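Side-chain contacts in amine Dehydrogenase (Pseudomonas putida, PDB 1JMX), which probably transfers electrons through two covalently bound c-type hemes, as the heme-carrying alpha subunit of a quinohemoprotein amine dehydrogenase: residues Ala168-Ala173 and Asn234-Arg239; Gln251-Leu256 and Gly262-Ala267. One frame throughout, in Å; residues are numbered along the deposited sequence.

Contact 1 of 2, residues Ala168-Ala173 and Asn234-Arg239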
loop_
_atom_site.group_PDB
_atom_site.type_symbol
_atom_site.label_atom_id
_atom_site.label_comp_id
_atom_site.label_asym_id
_atom_site.label_seq_id
_atom_site.Cartn_x
_atom_site.Cartn_y
_atom_site.Cartn_z
ATOM N N ALA A 168 14.282 5.090 -30.472
ATOM C CA ALA A 168 14.805 4.792 -31.803
ATOM C C ALA A 168 16.291 5.127 -31.879
ATOM O O ALA A 168 17.099 4.324 -32.365
ATOM C CB ALA A 168 14.027 5.587 -32.861
ATOM N N GLU A 169 16.643 6.308 -31.372
ATOM C CA GLU A 169 18.020 6.787 -31.364
ATOM C C GLU A 169 18.883 6.082 -30.341
ATOM O O GLU A 169 20.112 6.116 -30.428
ATOM C CB GLU A 169 18.053 8.295 -31.157
ATOM C CG GLU A 169 17.695 9.046 -32.430
ATOM C CD GLU A 169 17.521 10.539 -32.226
ATOM O OE1 GLU A 169 16.445 11.065 -32.614
ATOM O OE2 GLU A 169 18.463 11.190 -31.705
ATOM N N TRP A 170 18.242 5.463 -29.357
ATOM C CA TRP A 170 18.977 4.724 -28.356
ATOM C C TRP A 170 19.356 3.346 -28.912
ATOM O O TRP A 170 20.456 2.859 -28.666
ATOM C CB TRP A 170 18.174 4.571 -27.068
ATOM C CG TRP A 170 18.938 3.793 -26.072
ATOM C CD1 TRP A 170 18.661 2.540 -25.627
ATOM C CD2 TRP A 170 20.173 4.177 -25.461
ATOM N NE1 TRP A 170 19.649 2.115 -24.781
ATOM C CE2 TRP A 170 20.591 3.099 -24.660
ATOM C CE3 TRP A 170 20.968 5.329 -25.517
ATOM C CZ2 TRP A 170 21.773 3.133 -23.916
ATOM C CZ3 TRP A 170 22.145 5.366 -24.777
ATOM C CH2 TRP A 170 22.536 4.271 -23.987
ATOM N N GLN A 171 18.442 2.728 -29.660
ATOM C CA GLN A 171 18.689 1.418 -30.253
ATOM C C GLN A 171 19.892 1.433 -31.199
ATOM O O GLN A 171 20.524 0.401 -31.427
ATOM C CB GLN A 171 17.458 0.934 -31.024
ATOM C CG GLN A 171 16.282 0.565 -30.151
ATOM C CD GLN A 171 15.138 -0.039 -30.947
ATOM O OE1 GLN A 171 15.064 -1.265 -31.124
ATOM N NE2 GLN A 171 14.240 0.820 -31.441
ATOM N N LYS A 172 20.177 2.596 -31.780
ATOM C CA LYS A 172 21.306 2.736 -32.691
ATOM C C LYS A 172 22.583 3.172 -31.974
ATOM O O LYS A 172 23.668 2.661 -32.272
ATOM C CB LYS A 172 20.978 3.721 -33.819
ATOM C CG LYS A 172 19.936 3.217 -34.828
ATOM C CD LYS A 172 20.527 2.329 -35.940
ATOM C CE LYS A 172 21.048 0.972 -35.441
ATOM N NZ LYS A 172 22.555 0.908 -35.349
ATOM N N ALA A 173 22.447 4.080 -31.008
ATOM C CA ALA A 173 23.594 4.591 -30.265
ATOM C C ALA A 173 23.948 3.816 -29.002
ATOM O O ALA A 173 24.853 4.216 -28.282
ATOM C CB ALA A 173 23.384 6.070 -29.931
ATOM N N ASN A 234 20.178 -3.361 -21.548
ATOM C CA ASN A 234 19.961 -2.274 -22.496
ATOM C C ASN A 234 21.128 -1.298 -22.656
ATOM O O ASN A 234 20.919 -0.113 -22.890
ATOM C CB ASN A 234 18.677 -1.523 -22.122
ATOM C CG ASN A 234 18.147 -0.657 -23.249
ATOM O OD1 ASN A 234 18.454 -0.876 -24.414
ATOM N ND2 ASN A 234 17.341 0.334 -22.900
ATOM N N GLY A 235 22.350 -1.796 -22.489
ATOM C CA GLY A 235 23.529 -0.966 -22.667
ATOM C C GLY A 235 23.861 0.067 -21.610
ATOM O O GLY A 235 24.909 0.702 -21.708
ATOM N N TYR A 236 23.001 0.243 -20.607
ATOM C CA TYR A 236 23.265 1.222 -19.552
ATOM C C TYR A 236 22.733 0.833 -18.178
ATOM O O TYR A 236 23.276 1.274 -17.170
ATOM C CB TYR A 236 22.750 2.616 -19.941
ATOM C CG TYR A 236 21.250 2.818 -19.812
ATOM C CD1 TYR A 236 20.718 3.587 -18.777
ATOM C CD2 TYR A 236 20.369 2.250 -20.731
ATOM C CE1 TYR A 236 19.348 3.790 -18.661
ATOM C CE2 TYR A 236 18.998 2.443 -20.626
ATOM C CZ TYR A 236 18.494 3.215 -19.594
ATOM O OH TYR A 236 17.145 3.437 -19.512
ATOM N N GLU A 237 21.689 0.003 -18.135
ATOM C CA GLU A 237 21.095 -0.429 -16.867
ATOM C C GLU A 237 21.915 -1.478 -16.128
ATOM O O GLU A 237 21.750 -2.684 -16.315
ATOM C CB GLU A 237 19.656 -0.909 -17.067
ATOM C CG GLU A 237 18.656 0.202 -17.380
ATOM C CD GLU A 237 18.327 1.099 -16.182
ATOM O OE1 GLU A 237 18.986 1.010 -15.122
ATOM O OE2 GLU A 237 17.386 1.909 -16.303
ATOM N N TRP A 238 22.776 -0.983 -15.249
ATOM C CA TRP A 238 23.669 -1.800 -14.449
ATOM C C TRP A 238 23.003 -2.347 -13.191
ATOM O O TRP A 238 22.491 -1.592 -12.367
ATOM C CB TRP A 238 24.891 -0.962 -14.078
ATOM C CG TRP A 238 25.843 -1.598 -13.120
ATOM C CD1 TRP A 238 25.729 -1.650 -11.758
ATOM C CD2 TRP A 238 27.097 -2.209 -13.442
ATOM N NE1 TRP A 238 26.838 -2.248 -11.213
ATOM C CE2 TRP A 238 27.696 -2.601 -12.222
ATOM C CE3 TRP A 238 27.775 -2.462 -14.642
ATOM C CZ2 TRP A 238 28.948 -3.231 -12.169
ATOM C CZ3 TRP A 238 29.014 -3.086 -14.590
ATOM C CH2 TRP A 238 29.588 -3.465 -13.361
ATOM N N ARG A 239 23.028 -3.669 -13.048
ATOM C CA ARG A 239 22.459 -4.338 -11.888
ATOM C C ARG A 239 23.528 -5.235 -11.301
ATOM O O ARG A 239 23.990 -6.161 -11.950
ATOM C CB ARG A 239 21.235 -5.171 -12.279
ATOM C CG ARG A 239 20.072 -4.348 -12.762
ATOM C CD ARG A 239 19.554 -3.426 -11.674
ATOM N NE ARG A 239 18.448 -2.616 -12.165
ATOM C CZ ARG A 239 18.598 -1.561 -12.955
ATOM N NH1 ARG A 239 19.805 -1.178 -13.337
ATOM N NH2 ARG A 239 17.538 -0.918 -13.406
#

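Contact 2 of 2, residues Gln251-Leu256 and Gly262-Ala267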
loop_
_atom_site.group_PDB
_atom_site.type_symbol
_atom_site.label_atom_id
_atom_site.label_comp_id
_atom_site.label_asym_id
_atom_site.label_seq_id
_atom_site.Cartn_x
_atom_site.Cartn_y
_atom_site.Cartn_z
ATOM N N GLN A 251 23.320 -3.140 -6.519
ATOM C CA GLN A 251 23.766 -1.918 -7.161
ATOM C C GLN A 251 22.820 -1.644 -8.313
ATOM O O GLN A 251 22.676 -2.470 -9.208
ATOM C CB GLN A 251 25.177 -2.078 -7.739
ATOM C CG GLN A 251 26.260 -2.440 -6.742
ATOM C CD GLN A 251 27.633 -2.481 -7.377
ATOM O OE1 GLN A 251 27.800 -2.982 -8.490
ATOM N NE2 GLN A 251 28.620 -1.943 -6.679
ATOM N N VAL A 252 22.139 -0.511 -8.271
ATOM C CA VAL A 252 21.242 -0.129 -9.349
ATOM C C VAL A 252 21.793 1.196 -9.874
ATOM O O VAL A 252 21.537 2.270 -9.311
ATOM C CB VAL A 252 19.779 0.019 -8.859
ATOM C CG1 VAL A 252 18.896 0.546 -9.970
ATOM C CG2 VAL A 252 19.261 -1.322 -8.350
ATOM N N PHE A 253 22.637 1.097 -10.894
ATOM C CA PHE A 253 23.257 2.275 -11.485
ATOM C C PHE A 253 22.868 2.412 -12.940
ATOM O O PHE A 253 22.353 1.479 -13.560
ATOM C CB PHE A 253 24.794 2.191 -11.438
ATOM C CG PHE A 253 25.367 1.864 -10.088
ATOM C CD1 PHE A 253 24.767 2.312 -8.919
ATOM C CD2 PHE A 253 26.520 1.091 -9.990
ATOM C CE1 PHE A 253 25.301 1.992 -7.675
ATOM C CE2 PHE A 253 27.061 0.768 -8.750
ATOM C CZ PHE A 253 26.445 1.222 -7.590
ATOM N N ALA A 254 23.113 3.605 -13.462
ATOM C CA ALA A 254 22.887 3.920 -14.853
ATOM C C ALA A 254 24.311 4.223 -15.278
ATOM O O ALA A 254 24.951 5.104 -14.717
ATOM C CB ALA A 254 22.022 5.141 -14.995
ATOM N N ALA A 255 24.839 3.388 -16.167
ATOM C CA ALA A 255 26.194 3.526 -16.682
ATOM C C ALA A 255 26.149 4.230 -18.026
ATOM O O ALA A 255 25.812 3.628 -19.047
ATOM C CB ALA A 255 26.840 2.153 -16.819
ATOM N N LEU A 256 26.493 5.511 -18.019
ATOM C CA LEU A 256 26.479 6.321 -19.228
ATOM C C LEU A 256 27.700 7.239 -19.336
ATOM O O LEU A 256 28.077 7.885 -18.357
ATOM C CB LEU A 256 25.216 7.187 -19.243
ATOM C CG LEU A 256 23.858 6.480 -19.243
ATOM C CD1 LEU A 256 22.762 7.483 -18.901
ATOM C CD2 LEU A 256 23.618 5.809 -20.600
ATOM N N GLY A 262 23.881 6.055 -9.336
ATOM C CA GLY A 262 22.813 5.251 -8.793
ATOM C C GLY A 262 22.844 5.112 -7.288
ATOM O O GLY A 262 23.264 6.019 -6.563
ATOM N N ARG A 263 22.427 3.940 -6.827
ATOM C CA ARG A 263 22.356 3.662 -5.410
ATOM C C ARG A 263 22.751 2.229 -5.119
ATOM O O ARG A 263 22.491 1.326 -5.908
ATOM C CB ARG A 263 20.932 3.934 -4.925
ATOM C CG ARG A 263 20.704 3.797 -3.438
ATOM C CD ARG A 263 19.328 4.313 -3.075
ATOM N NE ARG A 263 19.124 4.336 -1.637
ATOM C CZ ARG A 263 18.438 3.423 -0.966
ATOM N NH1 ARG A 263 17.872 2.406 -1.601
ATOM N NH2 ARG A 263 18.367 3.501 0.349
ATOM N N MET A 264 23.424 2.038 -3.993
ATOM C CA MET A 264 23.855 0.725 -3.562
ATOM C C MET A 264 23.203 0.507 -2.209
ATOM O O MET A 264 23.417 1.288 -1.290
ATOM C CB MET A 264 25.369 0.696 -3.425
ATOM C CG MET A 264 26.010 -0.527 -4.013
ATOM S SD MET A 264 27.789 -0.421 -3.869
ATOM C CE MET A 264 28.148 -2.004 -3.165
ATOM N N PHE A 265 22.400 -0.544 -2.085
ATOM C CA PHE A 265 21.700 -0.807 -0.832
ATOM C C PHE A 265 21.709 -2.267 -0.419
ATOM O O PHE A 265 22.015 -3.149 -1.212
ATOM C CB PHE A 265 20.251 -0.321 -0.945
ATOM C CG PHE A 265 19.503 -0.910 -2.108
ATOM C CD1 PHE A 265 18.736 -2.064 -1.950
ATOM C CD2 PHE A 265 19.578 -0.323 -3.364
ATOM C CE1 PHE A 265 18.058 -2.625 -3.027
ATOM C CE2 PHE A 265 18.903 -0.876 -4.451
ATOM C CZ PHE A 265 18.140 -2.030 -4.282
ATOM N N GLU A 266 21.372 -2.523 0.837
ATOM C CA GLU A 266 21.310 -3.884 1.320
ATOM C C GLU A 266 20.161 -4.597 0.634
ATOM O O GLU A 266 19.016 -4.141 0.671
ATOM C CB GLU A 266 21.098 -3.903 2.816
ATOM C CG GLU A 266 22.338 -3.632 3.602
ATOM C CD GLU A 266 22.162 -4.019 5.036
ATOM O OE1 GLU A 266 22.271 -3.127 5.895
ATOM O OE2 GLU A 266 21.899 -5.213 5.305
ATOM N N ALA A 267 20.487 -5.715 -0.004
ATOM C CA ALA A 267 19.523 -6.535 -0.733
ATOM C C ALA A 267 18.274 -6.826 0.084
ATOM O O ALA A 267 17.175 -6.923 -0.452
ATOM C CB ALA A 267 20.177 -7.832 -1.129
#

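Contact 1 of 2, residues Ala168-Ala173 and Asn234-Arg239
Trp170, on the last helical turns of helix 165-173, meets the turn at Asn234-Tyr236, where the chain passes with positive phi at Asn234 and Gly235 and through a classic beta bulge, Tyr236 and Glu237 both facing Tyr233, into strand 237-244. With CG anti to the backbone N (chi1 179°), the ring is held out from the helix and brings its N-H edge to Asn234. Trp170 NE1 donates to the backbone O of Asn234 at 3.2 Å, with the oxygen in the indole plane and an N-H...O angle of 144°. A second, weak bond runs from Trp170 NE1 to Asn234 OD1, also 3.2 Å; the amide stands almost upright to the indole, their planes 85° apart. Farther along the same ring, Trp170 CZ2 packs 3.6 Å from Tyr236 CD2, the two ring planes steeply inclined. Tyr236 OH is bonded elsewhere, to Leu70 O, and Asn234 N to Asp66 OD1, so the heme-binding part of the chain also holds this turn. A single N-H shared between two acceptors of one residue implies a bifurcated, bent bond: it gives the indole a polar partner and probably helps set its rotation, while the six-membered ring adds apolar packing.

Contact 2 of 2, residues Gln251-Leu256 and Gly262-Ala267
Gln251 and Met264 face each other as a non-hydrogen-bonded antiparallel pair, and their side chains run side by side in the same direction. Gln251 CB starts 4.1 Å from Met264 CG and also lies over one face of the Phe253 ring, offset toward its rim. The next atom, Gln251 CG, comes to 3.3 Å from Met264 CG, a close methylene contact. Beyond it the extended chain (chi2 -176°) carries the amide alongside the sulfur: Gln251 CD is 4.1 Å from Met264 SD, and Gln251 NE2 makes a weak but straight hydrogen bond to that sulfur, 3.3 Å at 171°. The other amide atom, OE1, accepts from Trp238 NE1, so both ends of the buried amide have a partner. Next door, Val252 and Arg263 form a hydrogen-bonded pair, with Val252 N to Arg263 O at 3.0 Å and Arg263 N to Val252 O at 3.1 Å. Phe253 leans across the partner strand, its ring edge against Gly262 CA and its CZ 4.0 Å from Met264 CG; Phe276 stacks on this ring. Val252 points to the face of the sheet opposite Gln251, where its CG2 meets the edge of the Phe265 ring. This is the register of a beta hairpin, here strands 247-256 and 259-266, two neighbours in the closed antiparallel eight-stranded barrel of domain II.

How the contacts relate
Contact 1 precedes contact 2 along the chain, and their centres lie 16 Å apart. They meet through the neighbouring strands 237-244 and 247-256 of one barrel: Tyr236 O and Ala255 N are 2.8 Å apart, a probable backbone hydrogen bond, while Tyr236 CB packs 3.4 Å from Leu256 CD2. Farther along, Arg239 CZ rests 3.7 Å from Val252 CG1. Contact 1 joins helix 165-173 to the barrel on the side nearer the hemes, the side chain of Asn234 lying about 10 Å from that of Lys32, a residue that binds the second heme. The centre of contact 2, away from the heme sites, lies about 7 Å from the chain centre, against about 20 Å for contact 1.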